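Side-chain contacts in fructuronate-tagaturonate epimerase UxaE from Cohnella laeviribosi in complex with 1 glycerol (Cohnella laeviribosi, PDB 6IL9), which catalyses the epimerisation that interconverts fructuronate and tagaturonate, using a TIM-barrel fold that holds a zinc ion: residues L286-L291 with D334-K339; R324-H329 with G356-G361; P384-R389 with R458-R463; A448-D451 with S455-R458. All coordinates share one frame; numbering follows the deposited sequence.

Contact 1: L286-L291 with D334-K339; sequences LVASEL and DRFGYK
Ala288 sits where two aromatic rings meet, with its CB pointing into the angle between Phe336 and Tyr338. On the Phe336 side, CB lies 3.6 Å from Phe336 CD2, and the carbonyl carbon of Ala288 lies over one face of that ring. The opposite face is covered from its own helix: Arg335 CG stands 3.7 Å above the plane of the Phe336 ring, over its centre, and so the ring is held between the two. Phe336 CG is anti to the carbonyl carbon (chi1 -69°), which carries the far end of the ring to the next residue of the partner helix, where CZ comes 3.8 Å from Ser289 CA. Tyr338 meets the same methyl edge-on: Ala288 CB is close to the plane of its ring, 3.1 Å from Tyr338 OH and 3.8 Å from Tyr338 CE2. The hydroxyl runs past the alanine to a hydrogen bond with His284, one turn earlier on helix 281-293, which fixes the phenol against that helix. Gly337, first residue past helix 319-336, with positive phi, separates Phe336 from Tyr338 in sequence. This is the packing of neighbouring outer helices in a TIM barrel, placed where the second helix turns into barrel strand 339-342.

Contact 2: R324-H329 with G356-G361; sequences RELAVH and GRYTNG
The ring of Tyr358 leans obliquely on Leu326 and Ala327. Both neighbours lie on the same side of the ring plane but at different flanks. Ala327 CB touches Tyr358 CE1 at 3.5 Å, while across the ring Leu326 CD2 comes to 3.9 Å from Tyr358 CD2. On the other side of the ring lies Arg357, the preceding residue; Tyr358 CE2 stands 3.7 Å above its guanidinium plane, displaced toward the rim of that group. The tyrosine is thus bordered by helix 319-336 on one side and by its own chain on the other.

The contact is close at the backbone too, for Tyr358 CD1 is 3.7 Å from Ala327 CA. Leu326 has CG anti to its backbone N; this chi1 of 170° brings CG to the ring side, 4.1 Å from Tyr358 CB, and chi2 (67°) turns the CD2 branch to the ring. The phenol oxygen finds its polar partner in Glu323, a turn earlier on the facing helix, so an apolar contact ends in a hydrogen bond. Beyond the tyrosine, helix 349-358 closes in a Schellman motif, with Gly361 N bonded to Gly356 O at 2.9 Å and Asn360 at positive phi.

In the barrel, helices 319-336 and 349-358 flank strand 339-342 in chain order. Leu326 also packs on Leu340 of that strand, Ala327 reaches His228 of hairpin strand 228-232, and Val328 and His329 meet Pro281 at the start of helix 281-293.

Contact 3: P384-R389 with R458-R463; sequences PGLYRR and RDEFFR
Leu386 and Phe461 mark the nearest backbone approach of two helices that run in largely opposed directions, their short axes 10.9 Å apart and their N-to-C directions 139° from each other. Leu386 points at the partner helix, and its two branches reach different parts of it, though both touch Glu460. CD2 presses on the backbone, 3.7 Å from Phe461 N, and is 4.3 Å from Phe461 CB. CD1 instead lies beside the carboxylate, 3.8 Å from Glu460 OE1. The leucine and Glu460 slide past each other in opposite directions, and the extended glutamate lays its CG against the same CD2 methyl at 3.9 Å.

At the rim Arg389 comes across Glu460 at about a right angle. Its chain bends at chi3 (51°), which turns the guanidinium toward the carboxylate; the two planes are 23° apart and OE1 lies at the guanidinium edge. The direct salt bridge is long, 3.7 Å from Arg389 NH1 to Glu460 OE1. A water between the groups donates to Glu460 OE1 at 2.9 Å, but its approach to Arg389 NH1, 2.5 Å, is too short to be relied on. Arg389 NH2 has a firmer partner in the carbonyl O of Leu456, just ahead of helix 458-467. The charges thus seem to meet only loosely, through the long direct pair and perhaps the water, while the arginine is positioned by a backbone carbonyl.

Phe461 points its ring to helix 369-382, meeting Trp372, Ala375 and Val379. The arrangement is that of an obliquely crossed helix pair with an aliphatic centre and a long ion pair at its margin, set in the C-terminal helices that follow the last barrel strand.

Contact 4: A448-D451 with S455-R458; sequences AKKD and SLFR
Lys450 reaches over Leu456 to the carbonyl of Ser455, touching at CG, CE and NZ. From CB it first brings CG to 3.7 Å from Leu456 CD1, the two side chains crossing at a slant. Bends at chi3 (-112°) and chi4 then fold it back, so that CE comes 3.7 Å from Ser455 O and the ammonium NZ gives that oxygen a hydrogen bond of 3.1 Å, arriving 23° out of the carbonyl plane. Beneath this arm the backbones form a single beta bridge between Lys449 and Ser455. Leu456 N donates to Ala448 O at 2.9 Å in a nearly straight bond (175°), although it comes from above the carbonyl plane. A water that may donate to Ala448 O, 2.8 Å away, accepts from Phe457 N at 2.8 Å. Ala448 CB packs against Leu456 CB (3.9 Å) and the Phe457 ring, which also meets Tyr393 of helix 384-402 edge to face. Main-chain polar groups thus do most of the bonding: one carbonyl oxygen serves an amide and perhaps also a water just ahead of helix 458-467, and the lysine's positive charge, resting on a neutral carbonyl, would probably polarise it.

In the fold
The four contacts form two clusters on opposite sides of the chain's centre. Contacts 1 and 2, centres about 15 Å apart, share helix 319-336 and interlock along the chain, since segment 324-329 falls between the two halves of contact 1. Together they join three successive outer helices, 281-293, 319-336 and 349-358, around the later strands of the eight-stranded barrel. Contacts 3 and 4 come afterwards in sequence, with centres about 10 Å apart; they touch directly and share Arg458. They join helix 384-402, the loop after helix 442-446 and helix 458-467. About 42 Å separates the centres of contacts 2 and 3, so the pairs lie in different regions, barrel outer helices and C-terminal helices.

Contact 1: L286-L291 with D334-K339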
loop_
_atom_site.group_PDB
_atom_site.type_symbol
_atom_site.label_atom_id
_atom_site.label_comp_id
_atom_site.label_asym_id
_atom_site.label_seq_id
_atom_site.Cartn_x
_atom_site.Cartn_y
_atom_site.Cartn_z
ATOM N N LEU A 286 21.443 13.673 -6.228
ATOM C CA LEU A 286 21.173 15.088 -6.476
ATOM C C LEU A 286 19.798 15.491 -5.945
ATOM O O LEU A 286 19.657 16.537 -5.299
ATOM C CB LEU A 286 21.279 15.385 -7.973
ATOM C CG LEU A 286 21.011 16.836 -8.392
ATOM C CD1 LEU A 286 22.029 17.269 -9.446
ATOM C CD2 LEU A 286 19.610 16.973 -8.947
ATOM N N VAL A 287 18.780 14.671 -6.203
ATOM C CA VAL A 287 17.436 14.976 -5.722
ATOM C C VAL A 287 17.441 15.090 -4.203
ATOM O O VAL A 287 16.964 16.080 -3.636
ATOM C CB VAL A 287 16.437 13.909 -6.205
ATOM C CG1 VAL A 287 15.076 14.079 -5.498
ATOM C CG2 VAL A 287 16.287 13.961 -7.727
ATOM N N ALA A 288 18.021 14.094 -3.527
ATOM C CA ALA A 288 18.032 14.097 -2.066
ATOM C C ALA A 288 18.820 15.280 -1.528
ATOM O O ALA A 288 18.376 15.964 -0.601
ATOM C CB ALA A 288 18.619 12.782 -1.540
ATOM N N SER A 289 19.981 15.558 -2.125
ATOM C CA SER A 289 20.807 16.657 -1.651
ATOM C C SER A 289 20.064 17.980 -1.749
ATOM O O SER A 289 20.158 18.825 -0.853
ATOM C CB SER A 289 22.104 16.713 -2.456
ATOM O OG SER A 289 22.989 17.662 -1.909
ATOM N N GLU A 290 19.318 18.180 -2.836
ATOM C CA GLU A 290 18.576 19.423 -2.992
ATOM C C GLU A 290 17.460 19.533 -1.970
ATOM O O GLU A 290 17.218 20.611 -1.422
ATOM C CB GLU A 290 17.995 19.523 -4.400
ATOM C CG GLU A 290 19.046 19.735 -5.463
ATOM C CD GLU A 290 19.915 20.937 -5.173
ATOM O OE1 GLU A 290 19.409 22.086 -5.230
ATOM O OE2 GLU A 290 21.107 20.731 -4.879
ATOM N N LEU A 291 16.739 18.437 -1.738
ATOM C CA LEU A 291 15.645 18.469 -0.776
ATOM C C LEU A 291 16.167 18.678 0.634
ATOM O O LEU A 291 15.637 19.496 1.392
ATOM C CB LEU A 291 14.856 17.166 -0.851
ATOM C CG LEU A 291 14.168 16.924 -2.184
ATOM C CD1 LEU A 291 13.598 15.533 -2.183
ATOM C CD2 LEU A 291 13.075 17.958 -2.386
ATOM N N ASP A 334 21.092 6.161 3.564
ATOM C CA ASP A 334 21.732 6.192 4.879
ATOM C C ASP A 334 22.397 7.542 5.118
ATOM O O ASP A 334 22.330 8.093 6.222
ATOM C CB ASP A 334 22.766 5.065 4.992
ATOM C CG ASP A 334 22.131 3.681 5.199
ATOM O OD1 ASP A 334 20.924 3.592 5.511
ATOM O OD2 ASP A 334 22.853 2.670 5.047
ATOM N N ARG A 335 23.034 8.087 4.085
ATOM C CA ARG A 335 23.713 9.373 4.209
ATOM C C ARG A 335 22.751 10.464 4.663
ATOM O O ARG A 335 23.080 11.264 5.547
ATOM C CB ARG A 335 24.358 9.731 2.867
ATOM C CG ARG A 335 24.503 11.233 2.566
ATOM C CD ARG A 335 25.703 11.848 3.231
ATOM N NE ARG A 335 25.835 13.277 2.905
ATOM C CZ ARG A 335 25.168 14.261 3.515
ATOM N NH1 ARG A 335 24.314 13.985 4.480
ATOM N NH2 ARG A 335 25.358 15.527 3.151
ATOM N N PHE A 336 21.550 10.494 4.087
ATOM C CA PHE A 336 20.609 11.582 4.316
ATOM C C PHE A 336 19.541 11.257 5.355
ATOM O O PHE A 336 18.836 12.177 5.798
ATOM C CB PHE A 336 19.942 11.979 2.991
ATOM C CG PHE A 336 20.880 12.647 2.027
ATOM C CD1 PHE A 336 21.447 13.871 2.339
ATOM C CD2 PHE A 336 21.214 12.044 0.826
ATOM C CE1 PHE A 336 22.332 14.497 1.460
ATOM C CE2 PHE A 336 22.088 12.658 -0.054
ATOM C CZ PHE A 336 22.654 13.889 0.266
ATOM N N GLY A 337 19.380 9.983 5.733
ATOM C CA GLY A 337 18.587 9.598 6.883
ATOM C C GLY A 337 17.238 8.968 6.573
ATOM O O GLY A 337 16.632 8.380 7.475
ATOM N N TYR A 338 16.723 9.111 5.350
ATOM C CA TYR A 338 15.436 8.519 5.016
ATOM C C TYR A 338 15.645 7.062 4.611
ATOM O O TYR A 338 16.775 6.570 4.541
ATOM C CB TYR A 338 14.751 9.328 3.905
ATOM C CG TYR A 338 15.600 9.465 2.668
ATOM C CD1 TYR A 338 15.641 8.452 1.707
ATOM C CD2 TYR A 338 16.369 10.609 2.454
ATOM C CE1 TYR A 338 16.440 8.572 0.587
ATOM C CE2 TYR A 338 17.152 10.740 1.330
ATOM C CZ TYR A 338 17.187 9.712 0.407
ATOM O OH TYR A 338 17.982 9.852 -0.705
ATOM N N LYS A 339 14.543 6.351 4.346
ATOM C CA LYS A 339 14.581 4.941 3.970
ATOM C C LYS A 339 14.286 4.774 2.486
ATOM O O LYS A 339 13.540 5.556 1.898
ATOM C CB LYS A 339 13.538 4.127 4.750
ATOM C CG LYS A 339 13.491 4.398 6.236
ATOM C CD LYS A 339 12.654 3.346 6.937
ATOM C CE LYS A 339 11.200 3.376 6.514
ATOM N NZ LYS A 339 10.362 2.499 7.420
#

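Contact 2: R324-H329 with G356-G361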
loop_
_atom_site.group_PDB
_atom_site.type_symbol
_atom_site.label_atom_id
_atom_site.label_comp_id
_atom_site.label_asym_id
_atom_site.label_seq_id
_atom_site.Cartn_x
_atom_site.Cartn_y
_atom_site.Cartn_z
ATOM N N ARG A 324 24.081 -4.065 -7.568
ATOM C CA ARG A 324 25.099 -3.013 -7.595
ATOM C C ARG A 324 24.479 -1.633 -7.426
ATOM O O ARG A 324 25.016 -0.792 -6.693
ATOM C CB ARG A 324 25.901 -3.074 -8.895
ATOM C CG ARG A 324 26.888 -4.227 -8.945
ATOM C CD ARG A 324 27.822 -4.098 -10.142
ATOM N NE ARG A 324 27.134 -4.351 -11.402
ATOM C CZ ARG A 324 26.944 -5.563 -11.919
ATOM N NH1 ARG A 324 27.395 -6.639 -11.284
ATOM N NH2 ARG A 324 26.313 -5.698 -13.077
ATOM N N GLU A 325 23.348 -1.385 -8.082
ATOM C CA GLU A 325 22.681 -0.096 -7.938
ATOM C C GLU A 325 22.023 0.036 -6.572
ATOM O O GLU A 325 22.065 1.116 -5.964
ATOM C CB GLU A 325 21.665 0.101 -9.061
ATOM C CG GLU A 325 22.364 0.065 -10.416
ATOM C CD GLU A 325 21.646 0.816 -11.505
ATOM O OE1 GLU A 325 20.544 1.340 -11.248
ATOM O OE2 GLU A 325 22.207 0.878 -12.625
ATOM N N LEU A 326 21.423 -1.050 -6.065
ATOM C CA LEU A 326 20.828 -1.001 -4.730
ATOM C C LEU A 326 21.862 -0.605 -3.684
ATOM O O LEU A 326 21.560 0.151 -2.756
ATOM C CB LEU A 326 20.193 -2.350 -4.379
ATOM C CG LEU A 326 19.728 -2.527 -2.930
ATOM C CD1 LEU A 326 18.562 -1.591 -2.664
ATOM C CD2 LEU A 326 19.330 -3.975 -2.645
ATOM N N ALA A 327 23.095 -1.105 -3.819
ATOM C CA ALA A 327 24.139 -0.763 -2.858
ATOM C C ALA A 327 24.315 0.747 -2.754
ATOM O O ALA A 327 24.399 1.293 -1.646
ATOM C CB ALA A 327 25.458 -1.433 -3.254
ATOM N N VAL A 328 24.356 1.439 -3.898
ATOM C CA VAL A 328 24.531 2.891 -3.888
ATOM C C VAL A 328 23.262 3.587 -3.406
ATOM O O VAL A 328 23.322 4.518 -2.592
ATOM C CB VAL A 328 24.950 3.391 -5.280
ATOM C CG1 VAL A 328 25.398 4.840 -5.181
ATOM C CG2 VAL A 328 26.074 2.528 -5.819
ATOM N N HIS A 329 22.098 3.163 -3.918
ATOM C CA HIS A 329 20.823 3.732 -3.480
ATOM C C HIS A 329 20.692 3.657 -1.968
ATOM O O HIS A 329 20.275 4.623 -1.320
ATOM C CB HIS A 329 19.645 2.984 -4.109
ATOM C CG HIS A 329 19.400 3.302 -5.550
ATOM N ND1 HIS A 329 19.295 4.591 -6.023
ATOM C CD2 HIS A 329 19.191 2.491 -6.614
ATOM C CE1 HIS A 329 19.056 4.561 -7.323
ATOM N NE2 HIS A 329 18.991 3.301 -7.707
ATOM N N GLY A 356 16.819 -6.259 2.419
ATOM C CA GLY A 356 17.031 -6.324 3.854
ATOM C C GLY A 356 18.490 -6.145 4.226
ATOM O O GLY A 356 18.815 -5.438 5.183
ATOM N N ARG A 357 19.390 -6.769 3.465
ATOM C CA ARG A 357 20.808 -6.690 3.784
ATOM C C ARG A 357 21.352 -5.280 3.568
ATOM O O ARG A 357 22.027 -4.729 4.444
ATOM C CB ARG A 357 21.589 -7.707 2.949
ATOM C CG ARG A 357 22.987 -7.950 3.470
ATOM C CD ARG A 357 24.017 -8.067 2.366
ATOM N NE ARG A 357 23.649 -9.022 1.326
ATOM C CZ ARG A 357 24.389 -9.242 0.241
ATOM N NH1 ARG A 357 25.534 -8.585 0.082
ATOM N NH2 ARG A 357 23.997 -10.119 -0.677
ATOM N N TYR A 358 21.068 -4.672 2.416
ATOM C CA TYR A 358 21.703 -3.393 2.121
ATOM C C TYR A 358 21.105 -2.226 2.899
ATOM O O TYR A 358 21.802 -1.222 3.090
ATOM C CB TYR A 358 21.649 -3.119 0.621
ATOM C CG TYR A 358 22.746 -3.865 -0.106
ATOM C CD1 TYR A 358 24.025 -3.328 -0.192
ATOM C CD2 TYR A 358 22.508 -5.109 -0.687
ATOM C CE1 TYR A 358 25.051 -4.008 -0.846
ATOM C CE2 TYR A 358 23.526 -5.799 -1.343
ATOM C CZ TYR A 358 24.798 -5.235 -1.416
ATOM O OH TYR A 358 25.823 -5.901 -2.063
ATOM N N THR A 359 19.853 -2.333 3.356
ATOM C CA THR A 359 19.232 -1.305 4.193
ATOM C C THR A 359 19.371 -1.607 5.682
ATOM O O THR A 359 18.875 -0.830 6.511
ATOM C CB THR A 359 17.738 -1.139 3.855
ATOM O OG1 THR A 359 17.017 -2.328 4.220
ATOM C CG2 THR A 359 17.528 -0.844 2.375
ATOM N N ASN A 360 20.045 -2.702 6.036
ATOM C CA ASN A 360 20.151 -3.137 7.432
ATOM C C ASN A 360 18.771 -3.226 8.071
ATOM O O ASN A 360 18.568 -2.863 9.233
ATOM C CB ASN A 360 21.082 -2.210 8.225
ATOM C CG ASN A 360 21.506 -2.796 9.558
ATOM O OD1 ASN A 360 21.513 -4.015 9.747
ATOM N ND2 ASN A 360 21.874 -1.923 10.492
ATOM N N GLY A 361 17.797 -3.702 7.292
ATOM C CA GLY A 361 16.463 -3.900 7.822
ATOM C C GLY A 361 15.626 -2.648 7.945
ATOM O O GLY A 361 14.526 -2.710 8.516
#

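Contact 3: P384-R389 with R458-R463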
loop_
_atom_site.group_PDB
_atom_site.type_symbol
_atom_site.label_atom_id
_atom_site.label_comp_id
_atom_site.label_asym_id
_atom_site.label_seq_id
_atom_site.Cartn_x
_atom_site.Cartn_y
_atom_site.Cartn_z
ATOM N N PRO A 384 -15.194 -22.823 -7.369
ATOM C CA PRO A 384 -14.631 -22.861 -8.733
ATOM C C PRO A 384 -15.555 -22.293 -9.792
ATOM O O PRO A 384 -15.074 -21.675 -10.752
ATOM C CB PRO A 384 -14.357 -24.357 -8.961
ATOM C CG PRO A 384 -15.212 -25.078 -7.957
ATOM C CD PRO A 384 -15.295 -24.163 -6.767
ATOM N N GLY A 385 -16.872 -22.473 -9.647
ATOM C CA GLY A 385 -17.791 -21.890 -10.609
ATOM C C GLY A 385 -17.679 -20.380 -10.678
ATOM O O GLY A 385 -17.751 -19.790 -11.763
ATOM N N LEU A 386 -17.507 -19.734 -9.519
ATOM C CA LEU A 386 -17.321 -18.287 -9.503
ATOM C C LEU A 386 -15.966 -17.910 -10.085
ATOM O O LEU A 386 -15.865 -16.949 -10.855
ATOM C CB LEU A 386 -17.461 -17.743 -8.075
ATOM C CG LEU A 386 -17.225 -16.239 -7.903
ATOM C CD1 LEU A 386 -18.198 -15.427 -8.752
ATOM C CD2 LEU A 386 -17.323 -15.826 -6.426
ATOM N N TYR A 387 -14.919 -18.661 -9.738
ATOM C CA TYR A 387 -13.601 -18.366 -10.295
ATOM C C TYR A 387 -13.636 -18.393 -11.825
ATOM O O TYR A 387 -13.113 -17.483 -12.486
ATOM C CB TYR A 387 -12.531 -19.336 -9.770
ATOM C CG TYR A 387 -11.221 -18.969 -10.421
ATOM C CD1 TYR A 387 -10.423 -17.962 -9.882
ATOM C CD2 TYR A 387 -10.833 -19.546 -11.631
ATOM C CE1 TYR A 387 -9.255 -17.568 -10.509
ATOM C CE2 TYR A 387 -9.671 -19.147 -12.272
ATOM C CZ TYR A 387 -8.885 -18.159 -11.700
ATOM O OH TYR A 387 -7.737 -17.772 -12.348
ATOM N N ARG A 388 -14.229 -19.439 -12.404
ATOM C CA ARG A 388 -14.281 -19.546 -13.866
ATOM C C ARG A 388 -14.969 -18.339 -14.487
ATOM O O ARG A 388 -14.495 -17.788 -15.490
ATOM C CB ARG A 388 -15.005 -20.825 -14.292
ATOM C CG ARG A 388 -14.307 -22.104 -13.916
ATOM C CD ARG A 388 -15.052 -23.340 -14.472
ATOM N NE ARG A 388 -14.381 -24.558 -14.041
ATOM C CZ ARG A 388 -13.377 -25.136 -14.694
ATOM N NH1 ARG A 388 -12.931 -24.629 -15.841
ATOM N NH2 ARG A 388 -12.817 -26.218 -14.192
ATOM N N ARG A 389 -16.091 -17.911 -13.907
ATOM C CA ARG A 389 -16.785 -16.747 -14.443
ATOM C C ARG A 389 -15.930 -15.489 -14.339
ATOM O O ARG A 389 -15.900 -14.672 -15.271
ATOM C CB ARG A 389 -18.118 -16.568 -13.722
ATOM C CG ARG A 389 -19.121 -17.676 -14.049
ATOM C CD ARG A 389 -20.397 -17.505 -13.259
ATOM N NE ARG A 389 -20.902 -16.147 -13.393
ATOM C CZ ARG A 389 -21.189 -15.347 -12.372
ATOM N NH1 ARG A 389 -21.029 -15.774 -11.124
ATOM N NH2 ARG A 389 -21.640 -14.123 -12.603
ATOM N N ARG A 458 -19.498 -9.367 -7.391
ATOM C CA ARG A 458 -18.969 -8.823 -6.143
ATOM C C ARG A 458 -19.673 -9.396 -4.919
ATOM O O ARG A 458 -19.019 -9.740 -3.927
ATOM C CB ARG A 458 -19.070 -7.302 -6.165
ATOM C CG ARG A 458 -18.473 -6.648 -4.939
ATOM C CD ARG A 458 -18.648 -5.147 -5.008
ATOM N NE ARG A 458 -17.985 -4.469 -3.905
ATOM C CZ ARG A 458 -18.486 -4.374 -2.677
ATOM N NH1 ARG A 458 -19.666 -4.914 -2.393
ATOM N NH2 ARG A 458 -17.811 -3.731 -1.734
ATOM N N ASP A 459 -21.002 -9.505 -4.955
ATOM C CA ASP A 459 -21.721 -10.005 -3.786
ATOM C C ASP A 459 -21.347 -11.447 -3.479
ATOM O O ASP A 459 -21.079 -11.798 -2.323
ATOM C CB ASP A 459 -23.231 -9.879 -3.996
ATOM C CG ASP A 459 -23.688 -8.441 -4.041
ATOM O OD1 ASP A 459 -23.052 -7.597 -3.374
ATOM O OD2 ASP A 459 -24.680 -8.154 -4.751
ATOM N N GLU A 460 -21.326 -12.309 -4.502
ATOM C CA GLU A 460 -20.952 -13.693 -4.262
ATOM C C GLU A 460 -19.489 -13.809 -3.852
ATOM O O GLU A 460 -19.147 -14.665 -3.033
ATOM C CB GLU A 460 -21.226 -14.553 -5.497
ATOM C CG GLU A 460 -21.020 -16.024 -5.222
ATOM C CD GLU A 460 -21.302 -16.921 -6.425
ATOM O OE1 GLU A 460 -21.615 -16.401 -7.520
ATOM O OE2 GLU A 460 -21.194 -18.152 -6.258
ATOM N N PHE A 461 -18.619 -12.957 -4.405
ATOM C CA PHE A 461 -17.214 -12.961 -3.998
ATOM C C PHE A 461 -17.073 -12.721 -2.497
ATOM O O PHE A 461 -16.374 -13.464 -1.794
ATOM C CB PHE A 461 -16.450 -11.897 -4.796
ATOM C CG PHE A 461 -14.987 -11.781 -4.432
ATOM C CD1 PHE A 461 -14.036 -12.592 -5.037
ATOM C CD2 PHE A 461 -14.563 -10.838 -3.516
ATOM C CE1 PHE A 461 -12.690 -12.475 -4.708
ATOM C CE2 PHE A 461 -13.223 -10.714 -3.196
ATOM C CZ PHE A 461 -12.291 -11.539 -3.796
ATOM N N PHE A 462 -17.720 -11.672 -1.987
ATOM C CA PHE A 462 -17.581 -11.383 -0.566
ATOM C C PHE A 462 -18.280 -12.436 0.280
ATOM O O PHE A 462 -17.835 -12.733 1.392
ATOM C CB PHE A 462 -18.099 -9.973 -0.263
ATOM C CG PHE A 462 -17.080 -8.908 -0.544
ATOM C CD1 PHE A 462 -16.024 -8.703 0.328
ATOM C CD2 PHE A 462 -17.142 -8.160 -1.706
ATOM C CE1 PHE A 462 -15.054 -7.736 0.062
ATOM C CE2 PHE A 462 -16.181 -7.195 -1.980
ATOM C CZ PHE A 462 -15.135 -6.986 -1.093
ATOM N N ARG A 463 -19.345 -13.043 -0.245
ATOM C CA ARG A 463 -20.001 -14.121 0.482
ATOM C C ARG A 463 -19.060 -15.309 0.666
ATOM O O ARG A 463 -18.957 -15.860 1.770
ATOM C CB ARG A 463 -21.279 -14.528 -0.257
ATOM C CG ARG A 463 -22.358 -15.151 0.597
ATOM C CD ARG A 463 -23.745 -14.804 0.038
ATOM N NE ARG A 463 -23.858 -15.096 -1.393
ATOM C CZ ARG A 463 -24.271 -14.229 -2.318
ATOM N NH1 ARG A 463 -24.628 -12.997 -1.975
ATOM N NH2 ARG A 463 -24.342 -14.597 -3.590
HETATM O O HOH W 1 -20.910 -17.931 -9.933
#

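Contact 4: A448-D451 with S455-R458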
loop_
_atom_site.group_PDB
_atom_site.type_symbol
_atom_site.label_atom_id
_atom_site.label_comp_id
_atom_site.label_asym_id
_atom_site.label_seq_id
_atom_site.Cartn_x
_atom_site.Cartn_y
_atom_site.Cartn_z
ATOM N N ALA A 448 -18.336 -4.929 -11.826
ATOM C CA ALA A 448 -19.136 -5.506 -12.900
ATOM C C ALA A 448 -20.581 -5.712 -12.460
ATOM O O ALA A 448 -20.852 -6.115 -11.329
ATOM C CB ALA A 448 -18.543 -6.840 -13.346
ATOM N N LYS A 449 -21.516 -5.450 -13.367
ATOM C CA LYS A 449 -22.926 -5.578 -13.032
ATOM C C LYS A 449 -23.664 -6.341 -14.122
ATOM O O LYS A 449 -23.183 -6.491 -15.252
ATOM C CB LYS A 449 -23.565 -4.202 -12.796
ATOM C CG LYS A 449 -23.244 -3.656 -11.405
ATOM C CD LYS A 449 -23.123 -2.159 -11.390
ATOM C CE LYS A 449 -22.226 -1.711 -10.240
ATOM N NZ LYS A 449 -22.578 -2.400 -8.967
ATOM N N LYS A 450 -24.827 -6.870 -13.736
ATOM C CA LYS A 450 -25.770 -7.483 -14.651
ATOM C C LYS A 450 -26.646 -6.408 -15.288
ATOM O O LYS A 450 -26.595 -5.226 -14.929
ATOM C CB LYS A 450 -26.657 -8.495 -13.925
ATOM C CG LYS A 450 -25.932 -9.722 -13.394
ATOM C CD LYS A 450 -26.929 -10.776 -12.917
ATOM C CE LYS A 450 -26.890 -10.948 -11.412
ATOM N NZ LYS A 450 -25.688 -11.710 -10.974
ATOM N N ASP A 451 -27.490 -6.844 -16.225
ATOM C CA ASP A 451 -28.345 -5.902 -16.938
ATOM C C ASP A 451 -29.356 -5.224 -16.021
ATOM O O ASP A 451 -29.850 -4.144 -16.360
ATOM C CB ASP A 451 -29.054 -6.602 -18.108
ATOM C CG ASP A 451 -29.960 -7.751 -17.667
ATOM O OD1 ASP A 451 -30.222 -7.905 -16.459
ATOM O OD2 ASP A 451 -30.422 -8.504 -18.552
ATOM N N SER A 455 -24.906 -6.809 -8.834
ATOM C CA SER A 455 -23.501 -7.127 -9.057
ATOM C C SER A 455 -23.370 -8.452 -9.793
ATOM O O SER A 455 -24.132 -9.396 -9.563
ATOM C CB SER A 455 -22.728 -7.161 -7.733
ATOM O OG SER A 455 -22.929 -8.383 -7.054
ATOM N N LEU A 456 -22.403 -8.505 -10.713
ATOM C CA LEU A 456 -22.166 -9.719 -11.477
ATOM C C LEU A 456 -21.335 -10.719 -10.681
ATOM O O LEU A 456 -21.617 -11.920 -10.706
ATOM C CB LEU A 456 -21.490 -9.366 -12.803
ATOM C CG LEU A 456 -21.323 -10.454 -13.866
ATOM C CD1 LEU A 456 -22.656 -11.089 -14.288
ATOM C CD2 LEU A 456 -20.598 -9.887 -15.089
ATOM N N PHE A 457 -20.322 -10.242 -9.954
ATOM C CA PHE A 457 -19.493 -11.112 -9.124
ATOM C C PHE A 457 -19.348 -10.659 -7.684
ATOM O O PHE A 457 -19.084 -11.507 -6.825
ATOM C CB PHE A 457 -18.071 -11.241 -9.699
ATOM C CG PHE A 457 -18.028 -11.482 -11.175
ATOM C CD1 PHE A 457 -18.502 -12.666 -11.708
ATOM C CD2 PHE A 457 -17.497 -10.526 -12.020
ATOM C CE1 PHE A 457 -18.459 -12.893 -13.068
ATOM C CE2 PHE A 457 -17.452 -10.739 -13.379
ATOM C CZ PHE A 457 -17.931 -11.926 -13.908
ATOM N N ARG A 458 -19.498 -9.367 -7.391
ATOM C CA ARG A 458 -18.969 -8.823 -6.143
ATOM C C ARG A 458 -19.673 -9.396 -4.919
ATOM O O ARG A 458 -19.019 -9.740 -3.927
ATOM C CB ARG A 458 -19.070 -7.302 -6.165
ATOM C CG ARG A 458 -18.473 -6.648 -4.939
ATOM C CD ARG A 458 -18.648 -5.147 -5.008
ATOM N NE ARG A 458 -17.985 -4.469 -3.905
ATOM C CZ ARG A 458 -18.486 -4.374 -2.677
ATOM N NH1 ARG A 458 -19.666 -4.914 -2.393
ATOM N NH2 ARG A 458 -17.811 -3.731 -1.734
HETATM O O HOH W 2 -19.162 -7.690 -9.774
#